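Local coordinates for UBX domain-containing protein 7 (Homo sapiens, PDB 5X3P), which links a subset of neddylated cullin-RING ubiquitin ligases to the segregase VCP/p97, which it engages through the UBX domain, the piece described here, at residues Leu9-Pro14 with Glu75-Gln80. The protein carries 1 engineered substitution. Numbering follows the deposited sequence.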
loop_
_atom_site.group_PDB
_atom_site.type_symbol
_atom_site.label_atom_id
_atom_site.label_comp_id
_atom_site.label_asym_id
_atom_site.label_seq_id
_atom_site.Cartn_x
_atom_site.Cartn_y
_atom_site.Cartn_z
ATOM N N LEU A 9 -5.831 5.780 2.123
ATOM C CA LEU A 9 -4.585 5.259 2.650
ATOM C C LEU A 9 -3.782 6.336 3.352
ATOM O O LEU A 9 -3.642 7.440 2.826
ATOM C CB LEU A 9 -3.749 4.670 1.502
ATOM C CG LEU A 9 -4.389 3.543 0.681
ATOM C CD1 LEU A 9 -3.437 3.038 -0.392
ATOM C CD2 LEU A 9 -4.768 2.400 1.596
HETATM N N MSE A 10 -3.270 6.006 4.539
HETATM C CA MSE A 10 -2.167 6.736 5.149
HETATM C C MSE A 10 -0.867 5.973 4.853
HETATM O O MSE A 10 -0.733 4.802 5.219
HETATM C CB MSE A 10 -2.353 6.853 6.665
HETATM C CG MSE A 10 -1.048 7.253 7.409
HETATM SE SE MSE A 10 -0.522 9.102 7.004
HETATM C CE MSE A 10 -1.863 9.912 8.124
ATOM N N LEU A 11 0.082 6.632 4.184
ATOM C CA LEU A 11 1.376 6.021 3.897
ATOM C C LEU A 11 2.420 6.546 4.881
ATOM O O LEU A 11 2.563 7.756 5.078
ATOM C CB LEU A 11 1.807 6.311 2.462
ATOM C CG LEU A 11 0.763 6.019 1.393
ATOM C CD1 LEU A 11 1.330 6.390 0.027
ATOM C CD2 LEU A 11 0.356 4.545 1.429
ATOM N N ARG A 12 3.127 5.630 5.533
ATOM C CA ARG A 12 4.105 6.005 6.547
ATOM C C ARG A 12 5.481 5.576 6.043
ATOM O O ARG A 12 5.795 4.384 6.040
ATOM C CB ARG A 12 3.779 5.309 7.866
ATOM C CG ARG A 12 2.403 5.639 8.436
ATOM C CD ARG A 12 2.424 6.953 9.207
ATOM N NE ARG A 12 3.417 6.908 10.276
ATOM C CZ ARG A 12 3.208 6.353 11.466
ATOM N NH1 ARG A 12 2.036 5.793 11.745
ATOM N NH2 ARG A 12 4.174 6.353 12.379
ATOM N N TYR A 13 6.272 6.541 5.573
ATOM C CA TYR A 13 7.595 6.248 5.004
ATOM C C TYR A 13 8.631 6.148 6.111
ATOM O O TYR A 13 8.465 6.763 7.169
ATOM C CB TYR A 13 7.969 7.311 3.965
ATOM C CG TYR A 13 7.040 7.360 2.757
ATOM C CD1 TYR A 13 7.186 6.467 1.700
ATOM C CD2 TYR A 13 6.033 8.315 2.665
ATOM C CE1 TYR A 13 6.342 6.523 0.581
ATOM C CE2 TYR A 13 5.189 8.380 1.561
ATOM C CZ TYR A 13 5.347 7.482 0.527
ATOM O OH TYR A 13 4.499 7.555 -0.558
ATOM N N PRO A 14 9.713 5.367 5.899
ATOM C CA PRO A 14 10.513 5.074 7.092
ATOM C C PRO A 14 11.383 6.253 7.552
ATOM O O PRO A 14 11.970 6.163 8.629
ATOM C CB PRO A 14 11.388 3.901 6.643
ATOM C CG PRO A 14 11.621 4.165 5.190
ATOM C CD PRO A 14 10.327 4.811 4.675
ATOM N N GLU A 75 -6.828 2.499 5.618
ATOM C CA GLU A 75 -5.656 1.702 5.972
ATOM C C GLU A 75 -4.470 2.579 6.239
ATOM O O GLU A 75 -4.318 3.641 5.625
ATOM C CB GLU A 75 -5.287 0.758 4.823
ATOM C CG GLU A 75 -6.340 -0.265 4.500
ATOM C CD GLU A 75 -6.285 -1.447 5.455
ATOM O OE1 GLU A 75 -5.347 -1.509 6.282
ATOM O OE2 GLU A 75 -7.154 -2.353 5.376
ATOM N N THR A 76 -3.609 2.119 7.142
ATOM C CA THR A 76 -2.311 2.736 7.336
ATOM C C THR A 76 -1.267 1.770 6.766
ATOM O O THR A 76 -1.217 0.592 7.158
ATOM C CB THR A 76 -2.034 2.982 8.825
ATOM O OG1 THR A 76 -2.944 3.968 9.329
ATOM C CG2 THR A 76 -0.608 3.474 9.027
ATOM N N VAL A 77 -0.458 2.251 5.819
ATOM C CA VAL A 77 0.493 1.387 5.131
ATOM C C VAL A 77 1.907 1.831 5.485
ATOM O O VAL A 77 2.293 2.974 5.196
ATOM C CB VAL A 77 0.322 1.444 3.600
ATOM C CG1 VAL A 77 1.304 0.475 2.921
ATOM C CG2 VAL A 77 -1.110 1.089 3.191
ATOM N N PHE A 78 2.671 0.933 6.104
ATOM C CA PHE A 78 4.080 1.195 6.384
ATOM C C PHE A 78 4.953 0.761 5.219
ATOM O O PHE A 78 4.841 -0.361 4.735
ATOM C CB PHE A 78 4.505 0.463 7.647
ATOM C CG PHE A 78 3.799 0.948 8.865
ATOM C CD1 PHE A 78 4.254 2.079 9.530
ATOM C CD2 PHE A 78 2.659 0.303 9.337
ATOM C CE1 PHE A 78 3.592 2.555 10.657
ATOM C CE2 PHE A 78 1.989 0.779 10.466
ATOM C CZ PHE A 78 2.454 1.900 11.123
ATOM N N VAL A 79 5.821 1.655 4.771
ATOM C CA VAL A 79 6.818 1.305 3.775
ATOM C C VAL A 79 8.069 0.849 4.530
ATOM O O VAL A 79 8.673 1.627 5.267
ATOM C CB VAL A 79 7.119 2.506 2.851
ATOM C CG1 VAL A 79 8.112 2.128 1.768
ATOM C CG2 VAL A 79 5.837 3.017 2.230
ATOM N N GLN A 80 8.436 -0.424 4.368
ATOM C CA GLN A 80 9.565 -1.011 5.097
ATOM C C GLN A 80 10.625 -1.461 4.124
ATOM O O GLN A 80 10.312 -1.859 3.005
ATOM C CB GLN A 80 9.121 -2.246 5.873
ATOM C CG GLN A 80 8.343 -1.971 7.122
ATOM C CD GLN A 80 7.999 -3.247 7.854
ATOM O OE1 GLN A 80 8.546 -4.317 7.564
ATOM N NE2 GLN A 80 7.086 -3.143 8.808
#
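The parallel pairing of the first and last strands at the centre of the ubiquitin-like beta-grasp sheet of the UBX domain joins L9-R12 to E75-F78, L9 beside E75, M10 beside T76, L11 beside V77 and R12 beside F78. M10 and R12 carry the ladder on one strand: M10 N donates to E75 O and M10 O accepts from V77 N at 2.6 Å, then R12 N donates to V77 O and R12 O accepts from V79 N at 3.0 Å. All four bonds are nearly straight at hydrogen.

The side chains of selenomethionine M10, T76, R12 and F78 share one face. R12 lies side by side with F78: CB lies 3.7 Å from F78 CD1, and the bends at chi2 (-83°) and chi3 keep the chain running up alongside the F78 ring, bringing NH1 to 3.8 Å from F78 CE1. CE1 sits over one guanidinium face near its rim, with the two planes 61° apart, so this is no flat stack. T76 CG2 touches the same chain lower down, 3.8 Å from R12 CG.

On the other face L11 CD2 packs 3.8 Å from V77 CB, and L9 CD2 reaches E75 CB. At the end of the ladder, V79 CG2 meets Y13 CD1 at 3.7 Å, while Y13 OH is hydrogen-bonded to E19 and the E75 carboxylate is salt-bridged to R55. L9, L11 and V79 press on helix 29-38, which packs across this buried face; strand 18-24 flanks L9-R12, and strand 46-50 runs antiparallel along the far edge of E75-Q80.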